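Local coordinates for lectin (Pleurotus ostreatus, PDB 6T0Q), which binds galactose-type sugars such as N-acetyl-D-galactosamine at a calcium-containing site, in domains related to carbohydrate-binding modules, at residues N199-S204 against A308-I313; V234-D239 against F275-T280. One frame throughout, in Å; residues are numbered along the deposited sequence.

Contact 1 (N199-S204 against A308-I313); sequences NWIWTS and ASWKAI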
ATOM      1  N   ASN A 199     -20.396  13.211  -4.896  1.00 19.95           N
ATOM      2  CA  ASN A 199     -21.115  13.955  -3.867  1.00 20.60           C
ATOM      3  C   ASN A 199     -20.348  15.200  -3.459  1.00 22.92           C
ATOM      4  O   ASN A 199     -19.116  15.188  -3.378  1.00 20.21           O
ATOM      5  CB  ASN A 199     -21.339  13.121  -2.589  1.00 21.63           C
ATOM      6  CG  ASN A 199     -21.994  11.804  -2.866  1.00 25.44           C
ATOM      7  OD1 ASN A 199     -23.211  11.722  -2.977  1.00 25.36           O
ATOM      8  ND2 ASN A 199     -21.184  10.755  -2.995  1.00 23.42           N
ATOM      9  N   TRP A 200     -21.086  16.264  -3.164  1.00 19.58           N
ATOM     10  CA  TRP A 200     -20.513  17.348  -2.389  1.00 22.68           C
ATOM     11  C   TRP A 200     -20.306  16.865  -0.959  1.00 23.00           C
ATOM     12  O   TRP A 200     -21.234  16.332  -0.340  1.00 18.92           O
ATOM     13  CB  TRP A 200     -21.435  18.562  -2.402  1.00 20.50           C
ATOM     14  CG  TRP A 200     -21.695  19.164  -3.758  1.00 20.25           C
ATOM     15  CD1 TRP A 200     -22.732  18.876  -4.603  1.00 20.19           C
ATOM     16  CD2 TRP A 200     -20.922  20.184  -4.402  1.00 16.90           C
ATOM     17  NE1 TRP A 200     -22.649  19.657  -5.736  1.00 21.44           N
ATOM     18  CE2 TRP A 200     -21.549  20.469  -5.634  1.00 19.09           C
ATOM     19  CE3 TRP A 200     -19.767  20.890  -4.050  1.00 19.86           C
ATOM     20  CZ2 TRP A 200     -21.058  21.430  -6.520  1.00 19.10           C
ATOM     21  CZ3 TRP A 200     -19.281  21.848  -4.933  1.00 22.51           C
ATOM     22  CH2 TRP A 200     -19.929  22.107  -6.153  1.00 19.50           C
ATOM     23  N   ILE A 201     -19.087  17.016  -0.441  1.00 21.48           N
ATOM     24  CA  ILE A 201     -18.784  16.628   0.932  1.00 21.82           C
ATOM     25  C   ILE A 201     -18.234  17.836   1.680  1.00 23.90           C
ATOM     26  O   ILE A 201     -17.806  18.831   1.087  1.00 20.29           O
ATOM     27  CB  ILE A 201     -17.792  15.439   1.023  1.00 19.86           C
ATOM     28  CG1 ILE A 201     -16.428  15.803   0.414  1.00 20.94           C
ATOM     29  CG2 ILE A 201     -18.379  14.197   0.347  1.00 19.36           C
ATOM     30  CD1 ILE A 201     -15.365  14.695   0.577  1.00 18.29           C
ATOM     31  N   TRP A 202     -18.255  17.734   3.006  1.00 19.19           N
ATOM     32  CA  TRP A 202     -17.634  18.729   3.874  1.00 20.78           C
ATOM     33  C   TRP A 202     -17.373  18.061   5.219  1.00 25.33           C
ATOM     34  O   TRP A 202     -17.638  16.868   5.397  1.00 26.71           O
ATOM     35  CB  TRP A 202     -18.516  19.976   4.018  1.00 18.60           C
ATOM     36  CG  TRP A 202     -17.754  21.229   4.386  1.00 22.23           C
ATOM     37  CD1 TRP A 202     -17.772  21.885   5.597  1.00 24.28           C
ATOM     38  CD2 TRP A 202     -16.869  21.980   3.539  1.00 21.82           C
ATOM     39  NE1 TRP A 202     -16.962  22.996   5.541  1.00 22.43           N
ATOM     40  CE2 TRP A 202     -16.391  23.072   4.294  1.00 24.36           C
ATOM     41  CE3 TRP A 202     -16.440  21.835   2.209  1.00 22.88           C
ATOM     42  CZ2 TRP A 202     -15.502  24.012   3.767  1.00 23.91           C
ATOM     43  CZ3 TRP A 202     -15.559  22.766   1.688  1.00 23.53           C
ATOM     44  CH2 TRP A 202     -15.103  23.846   2.466  1.00 21.10           C
ATOM     45  N   THR A 203     -16.827  18.829   6.160  1.00 25.40           N
ATOM     46  CA  THR A 203     -16.797  18.351   7.535  1.00 26.01           C
ATOM     47  C   THR A 203     -18.200  18.432   8.132  1.00 28.89           C
ATOM     48  O   THR A 203     -19.106  19.071   7.583  1.00 24.63           O
ATOM     49  CB  THR A 203     -15.802  19.152   8.375  1.00 26.87           C
ATOM     50  OG1 THR A 203     -15.831  20.527   7.972  1.00 27.68           O
ATOM     51  CG2 THR A 203     -14.393  18.605   8.200  1.00 28.21           C
ATOM     52  N   SER A 204     -18.379  17.777   9.277  1.00 31.46           N
ATOM     53  CA  SER A 204     -19.713  17.606   9.836  1.00 34.72           C
ATOM     54  C   SER A 204     -20.247  18.856  10.535  1.00 34.70           C
ATOM     55  O   SER A 204     -21.373  18.818  11.038  1.00 34.14           O
ATOM     56  CB  SER A 204     -19.727  16.409  10.796  1.00 35.74           C
ATOM     57  OG  SER A 204     -18.775  16.582  11.827  1.00 38.93           O
ATOM     58  N   ALA A 308     -18.494   9.499   1.727  1.00 22.91           N
ATOM     59  CA  ALA A 308     -18.183   9.368   3.152  1.00 27.03           C
ATOM     60  C   ALA A 308     -16.965   8.495   3.430  1.00 29.88           C
ATOM     61  O   ALA A 308     -16.555   8.393   4.595  1.00 29.23           O
ATOM     62  CB  ALA A 308     -19.399   8.824   3.911  1.00 30.55           C
ATOM     63  N   SER A 309     -16.361   7.874   2.411  1.00 26.27           N
ATOM     64  CA  SER A 309     -15.130   7.127   2.637  1.00 26.46           C
ATOM     65  C   SER A 309     -13.911   8.032   2.711  1.00 30.61           C
ATOM     66  O   SER A 309     -12.838   7.566   3.093  1.00 27.45           O
ATOM     67  CB  SER A 309     -14.919   6.071   1.545  1.00 31.35           C
ATOM     68  OG  SER A 309     -14.408   6.646   0.347  1.00 29.30           O
ATOM     69  N   TRP A 310     -14.049   9.307   2.363  1.00 22.47           N
ATOM     70  CA  TRP A 310     -12.967  10.259   2.555  1.00 22.96           C
ATOM     71  C   TRP A 310     -12.856  10.621   4.034  1.00 21.80           C
ATOM     72  O   TRP A 310     -13.853  10.666   4.749  1.00 25.64           O
ATOM     73  CB  TRP A 310     -13.216  11.521   1.722  1.00 23.72           C
ATOM     74  CG  TRP A 310     -13.026  11.313   0.231  1.00 20.62           C
ATOM     75  CD1 TRP A 310     -13.675  10.417  -0.570  1.00 22.55           C
ATOM     76  CD2 TRP A 310     -12.117  12.023  -0.617  1.00 18.60           C
ATOM     77  NE1 TRP A 310     -13.223  10.527  -1.877  1.00 19.90           N
ATOM     78  CE2 TRP A 310     -12.270  11.511  -1.927  1.00 20.80           C
ATOM     79  CE3 TRP A 310     -11.174  13.040  -0.396  1.00 23.40           C
ATOM     80  CZ2 TRP A 310     -11.523  11.987  -3.008  1.00 21.44           C
ATOM     81  CZ3 TRP A 310     -10.436  13.512  -1.471  1.00 24.97           C
ATOM     82  CH2 TRP A 310     -10.615  12.987  -2.759  1.00 23.92           C
ATOM     83  N   LYS A 311     -11.631  10.867   4.490  1.00 23.90           N
ATOM     84  CA  LYS A 311     -11.420  11.399   5.831  1.00 26.54           C
ATOM     85  C   LYS A 311     -11.384  12.922   5.779  1.00 27.18           C
ATOM     86  O   LYS A 311     -10.985  13.513   4.775  1.00 27.09           O
ATOM     87  CB  LYS A 311     -10.119  10.868   6.441  1.00 30.68           C
ATOM     88  CG  LYS A 311     -10.062   9.349   6.557  1.00 39.23           C
ATOM     89  CD  LYS A 311     -11.352   8.806   7.136  1.00 52.07           C
ATOM     90  CE  LYS A 311     -11.136   8.103   8.460  1.00 62.08           C
ATOM     91  NZ  LYS A 311     -12.447   7.668   9.020  1.00 65.92           N
ATOM     92  N   ALA A 312     -11.797  13.552   6.876  1.00 22.19           N
ATOM     93  CA  ALA A 312     -11.953  14.999   6.936  1.00 23.31           C
ATOM     94  C   ALA A 312     -11.580  15.491   8.330  1.00 27.45           C
ATOM     95  O   ALA A 312     -11.693  14.750   9.307  1.00 27.25           O
ATOM     96  CB  ALA A 312     -13.396  15.412   6.602  1.00 24.55           C
ATOM     97  N   ILE A 313     -11.148  16.749   8.424  1.00 26.75           N
ATOM     98  CA  ILE A 313     -10.794  17.330   9.719  1.00 30.46           C
ATOM     99  C   ILE A 313     -11.047  18.832   9.669  1.00 29.82           C
ATOM    100  O   ILE A 313     -10.855  19.470   8.631  1.00 27.68           O
ATOM    101  CB  ILE A 313      -9.331  16.994  10.103  1.00 30.32           C
ATOM    102  CG1 ILE A 313      -9.129  17.130  11.616  1.00 31.95           C
ATOM    103  CG2 ILE A 313      -8.341  17.866   9.338  1.00 31.28           C
ATOM    104  CD1 ILE A 313      -7.784  16.611  12.099  1.00 36.31           C
TER
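Ile-201 runs its chain at about a right angle to the side chain of Trp-310, and the meeting is made by the methyl end: CD1 of Ile-201 lies 4.0 Å from CB of Trp-310. The same methyl sits 4.1 Å from Trp-310 CG, so it touches the root of the indole and approaches the ring obliquely. Ile-201 gets there with CG1 between its backbone N and carbonyl carbon (chi1 63°) and an extended tail that carries CD1 out to the tryptophan.

A second touch lies further along, where the methyl CG2 of Thr-203 comes to 3.7 Å from CB of Ala-312. CG2 of Thr-203 is also 3.7 Å from the carbonyl O of Ile-313. OG1 of Thr-203 is hydrogen-bonded to OD1 of Asp-205, and only the methyl branch is given to this contact. The indole N-H of Trp-310 is likewise taken, by the backbone O of Val-305.

In the sheet, strand 331-338 runs antiparallel between 199-202 and 311-313, and Ala-333 from it touches Ile-201. Because 331-338 lies between them, the two segments run in roughly the same direction (29° apart) without a hydrogen bond from one to the other. The contact therefore reaches over one intervening strand at the edge of one sheet. On the far side Ala-312 packs on Phe-218.

Chemically this is buried apolar packing, in which methyls meet side-chain carbons and the carbonyl of Ile-313. With no hydrogen bond or charge pair across it, the contact depends on fit of shape, while Asp-205 and Val-305 hold the Thr-203 hydroxyl and the indole N-H and leave the methyl and the ring base to pack.

Contact 2 (V234-D239 against F275-T280); sequences VLIAAD and FAINAT. With CA (calcium ion), chain G; NAG (2-acetamido-2-deoxy-beta-D-glucopyranose), chain B.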
ATOM      1  N   VAL A 234      -8.261  13.895 -12.657  1.00 22.21           N
ATOM      2  CA  VAL A 234      -9.025  14.423 -11.528  1.00 21.33           C
ATOM      3  C   VAL A 234      -9.904  15.559 -12.019  1.00 20.27           C
ATOM      4  O   VAL A 234      -9.426  16.467 -12.706  1.00 24.68           O
ATOM      5  CB  VAL A 234      -8.106  14.916 -10.393  1.00 20.57           C
ATOM      6  CG1 VAL A 234      -8.945  15.484  -9.231  1.00 22.95           C
ATOM      7  CG2 VAL A 234      -7.198  13.800  -9.922  1.00 21.49           C
ATOM      8  N   LEU A 235     -11.182  15.511 -11.661  1.00 18.74           N
ATOM      9  CA  LEU A 235     -12.118  16.600 -11.894  1.00 18.46           C
ATOM     10  C   LEU A 235     -12.589  17.107 -10.536  1.00 21.46           C
ATOM     11  O   LEU A 235     -13.022  16.304  -9.709  1.00 20.09           O
ATOM     12  CB  LEU A 235     -13.304  16.106 -12.725  1.00 17.60           C
ATOM     13  CG  LEU A 235     -14.398  17.133 -12.976  1.00 19.42           C
ATOM     14  CD1 LEU A 235     -13.844  18.250 -13.834  1.00 20.74           C
ATOM     15  CD2 LEU A 235     -15.595  16.452 -13.643  1.00 16.78           C
ATOM     16  N   ILE A 236     -12.503  18.417 -10.288  1.00 18.30           N
ATOM     17  CA  ILE A 236     -12.776  18.928  -8.945  1.00 17.64           C
ATOM     18  C   ILE A 236     -13.370  20.334  -9.002  1.00 21.36           C
ATOM     19  O   ILE A 236     -13.029  21.147  -9.869  1.00 20.25           O
ATOM     20  CB  ILE A 236     -11.485  18.900  -8.094  1.00 20.33           C
ATOM     21  CG1 ILE A 236     -11.725  19.404  -6.668  1.00 21.02           C
ATOM     22  CG2 ILE A 236     -10.367  19.719  -8.763  1.00 19.32           C
ATOM     23  CD1 ILE A 236     -10.520  19.070  -5.753  1.00 18.37           C
ATOM     24  N   ALA A 237     -14.261  20.623  -8.050  1.00 20.04           N
ATOM     25  CA  ALA A 237     -14.773  21.972  -7.830  1.00 22.05           C
ATOM     26  C   ALA A 237     -15.110  22.121  -6.354  1.00 23.17           C
ATOM     27  O   ALA A 237     -15.342  21.130  -5.656  1.00 20.61           O
ATOM     28  CB  ALA A 237     -16.008  22.266  -8.696  1.00 17.34           C
ATOM     29  N   ALA A 238     -15.145  23.369  -5.879  1.00 21.45           N
ATOM     30  CA  ALA A 238     -15.444  23.622  -4.474  1.00 19.09           C
ATOM     31  C   ALA A 238     -16.117  24.975  -4.304  1.00 24.09           C
ATOM     32  O   ALA A 238     -15.868  25.916  -5.063  1.00 23.88           O
ATOM     33  CB  ALA A 238     -14.184  23.579  -3.595  1.00 17.47           C
ATOM     34  N   ASP A 239     -16.971  25.051  -3.286  1.00 18.72           N
ATOM     35  CA  ASP A 239     -17.535  26.294  -2.772  1.00 20.33           C
ATOM     36  C   ASP A 239     -16.924  26.493  -1.387  1.00 23.08           C
ATOM     37  O   ASP A 239     -17.305  25.790  -0.445  1.00 25.57           O
ATOM     38  CB  ASP A 239     -19.063  26.184  -2.700  1.00 20.49           C
ATOM     39  CG  ASP A 239     -19.745  27.491  -2.296  1.00 24.50           C
ATOM     40  OD1 ASP A 239     -19.060  28.440  -1.864  1.00 25.84           O
ATOM     41  OD2 ASP A 239     -20.985  27.567  -2.429  1.00 25.07           O
ATOM     42  N   PHE A 275      -4.717  11.378  -2.204  1.00 21.47           N
ATOM     43  CA  PHE A 275      -5.256  12.636  -2.691  1.00 20.38           C
ATOM     44  C   PHE A 275      -5.682  13.458  -1.484  1.00 28.99           C
ATOM     45  O   PHE A 275      -6.384  12.950  -0.606  1.00 26.63           O
ATOM     46  CB  PHE A 275      -6.435  12.377  -3.636  1.00 19.43           C
ATOM     47  CG  PHE A 275      -6.069  11.489  -4.809  1.00 23.00           C
ATOM     48  CD1 PHE A 275      -6.075  10.110  -4.682  1.00 22.30           C
ATOM     49  CD2 PHE A 275      -5.693  12.039  -6.023  1.00 25.69           C
ATOM     50  CE1 PHE A 275      -5.715   9.287  -5.756  1.00 23.30           C
ATOM     51  CE2 PHE A 275      -5.333  11.226  -7.101  1.00 27.91           C
ATOM     52  CZ  PHE A 275      -5.347   9.856  -6.967  1.00 26.53           C
ATOM     53  N   ALA A 276      -5.244  14.714  -1.425  1.00 22.40           N
ATOM     54  CA  ALA A 276      -5.566  15.558  -0.282  1.00 23.50           C
ATOM     55  C   ALA A 276      -6.056  16.914  -0.754  1.00 24.46           C
ATOM     56  O   ALA A 276      -5.537  17.471  -1.726  1.00 23.76           O
ATOM     57  CB  ALA A 276      -4.363  15.729   0.653  1.00 24.46           C
ATOM     58  N   ILE A 277      -7.068  17.439  -0.065  1.00 22.07           N
ATOM     59  CA  ILE A 277      -7.717  18.681  -0.456  1.00 25.00           C
ATOM     60  C   ILE A 277      -7.772  19.600   0.755  1.00 24.19           C
ATOM     61  O   ILE A 277      -8.195  19.183   1.837  1.00 23.27           O
ATOM     62  CB  ILE A 277      -9.143  18.441  -0.990  1.00 23.16           C
ATOM     63  CG1 ILE A 277      -9.156  17.456  -2.163  1.00 21.44           C
ATOM     64  CG2 ILE A 277      -9.781  19.759  -1.400  1.00 25.66           C
ATOM     65  CD1 ILE A 277     -10.594  17.032  -2.549  1.00 21.95           C
ATOM     66  N   ASN A 278      -7.344  20.838   0.577  1.00 20.94           N
ATOM     67  CA  ASN A 278      -7.654  21.911   1.513  1.00 22.34           C
ATOM     68  C   ASN A 278      -8.716  22.782   0.845  1.00 22.87           C
ATOM     69  O   ASN A 278      -8.429  23.491  -0.122  1.00 23.93           O
ATOM     70  CB  ASN A 278      -6.390  22.694   1.872  1.00 26.08           C
ATOM     71  CG  ASN A 278      -6.685  24.019   2.578  1.00 29.86           C
ATOM     72  OD1 ASN A 278      -7.799  24.281   3.009  1.00 28.01           O
ATOM     73  ND2 ASN A 278      -5.662  24.857   2.701  1.00 32.06           N
ATOM     74  N   ALA A 279      -9.947  22.716   1.343  1.00 23.83           N
ATOM     75  CA  ALA A 279     -11.046  23.492   0.785  1.00 25.99           C
ATOM     76  C   ALA A 279     -11.476  24.538   1.801  1.00 25.74           C
ATOM     77  O   ALA A 279     -11.484  24.273   3.006  1.00 26.18           O
ATOM     78  CB  ALA A 279     -12.230  22.595   0.404  1.00 21.85           C
ATOM     79  N   THR A 280     -11.827  25.728   1.319  1.00 25.89           N
ATOM     80  CA  THR A 280     -12.094  26.869   2.187  1.00 23.89           C
ATOM     81  C   THR A 280     -13.473  27.444   1.917  1.00 24.49           C
ATOM     82  O   THR A 280     -13.873  27.619   0.760  1.00 24.86           O
ATOM     83  CB  THR A 280     -11.033  27.959   2.001  1.00 27.54           C
ATOM     84  OG1 THR A 280      -9.746  27.423   2.331  1.00 29.04           O
ATOM     85  CG2 THR A 280     -11.327  29.175   2.899  1.00 26.56           C
TER
HETATM   86 CA    CA G 404     -19.444  29.441   0.470  1.00 31.38          CA
HETATM   87  C1  NAG B   1      -5.817  26.152   3.301  1.00 38.73           C
HETATM   88  C2  NAG B   1      -4.571  26.612   4.038  1.00 44.83           C
HETATM   89  C3  NAG B   1      -4.748  28.045   4.504  1.00 53.29           C
HETATM   90  C4  NAG B   1      -5.008  28.949   3.308  1.00 52.15           C
HETATM   91  C5  NAG B   1      -6.176  28.442   2.456  1.00 45.13           C
HETATM   92  C6  NAG B   1      -6.205  29.106   1.097  1.00 41.55           C
HETATM   93  C7  NAG B   1      -3.132  25.009   5.200  1.00 46.15           C
HETATM   94  C8  NAG B   1      -2.936  24.175   6.431  1.00 43.54           C
HETATM   95  N2  NAG B   1      -4.248  25.744   5.159  1.00 39.74           N
HETATM   96  O3  NAG B   1      -3.566  28.460   5.177  1.00 56.53           O
HETATM   97  O4  NAG B   1      -5.254  30.109   4.002  1.00 60.33           O
HETATM   98  O5  NAG B   1      -6.074  27.031   2.192  1.00 39.38           O
HETATM   99  O6  NAG B   1      -7.404  29.837   0.897  1.00 55.49           O
HETATM  100  O7  NAG B   1      -2.318  25.013   4.278  1.00 46.86           O
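Ile-236 has CG1 anti to its backbone N (chi1 -179°), whereas Ile-277 keeps CG1 beside its own N (chi1 -56°); both tails are extended, and they reach toward each other tip to tip. Their CD1 methyls, Ile-236 CD1 and Ile-277 CD1, meet at 3.8 Å. Two residues earlier on each strand, CG2 of Val-234 comes obliquely to the ring of Phe-275, 4.2 Å from CE2.

Strand 229-239 lies beside 287-296 in one sheet, and strand 273-281 lies between 214-222 and 241-246 in the other, so these pairs form part of the interior of the beta-sandwich. The strand axes differ by 34° and approach to 7.1 Å. Toward the far end the small Ala-238 and Ala-279 face inward, and the backbones draw together until C of Asp-239 is 3.9 Å from O of Thr-280.

At that end Asp-239 OD1 binds the calcium ion at 2.6 Å, together with Asp-240, Asn-281, Gly-283 and Pro-285, while OD2 is hydrogen-bonded to Trp-344. Asn-278 is N-glycosylated on the side of its strand turned away from 234-239: its ND2 is bonded to C1 of N-acetylglucosamine at 1.4 Å. Thr-280 OG1 is hydrogen-bonded to Ser-215.

The inward methyls and the ring thus pack the sheets together by apolar contact alone, while calcium holds the end of 234-239 and the covalent sugar keeps to the other side of 275-280.

In the fold
Both contacts lie in the C-terminal half of the chain. Strand 199-202 comes first, at the outer edge of its sheet, and contact 1 closes only when the chain arrives at 308-313. Between those points 103 residues run, including the 234-239 and 275-280 strands, whose own meeting in contact 2 closes a smaller loop of 35 residues wholly within the larger one. Contact 2 bridges the two sheets of the sandwich; contact 1 packs edge strand 199-202 over 331-338 onto 311-313, in the sheet that also holds 273-281. Trp-202 CZ3 packs on Ala-279 CB at 3.6 Å, and Trp-310 CZ3 on Ile-277 CD1 at 3.7 Å, so the two contacts adjoin in the packing.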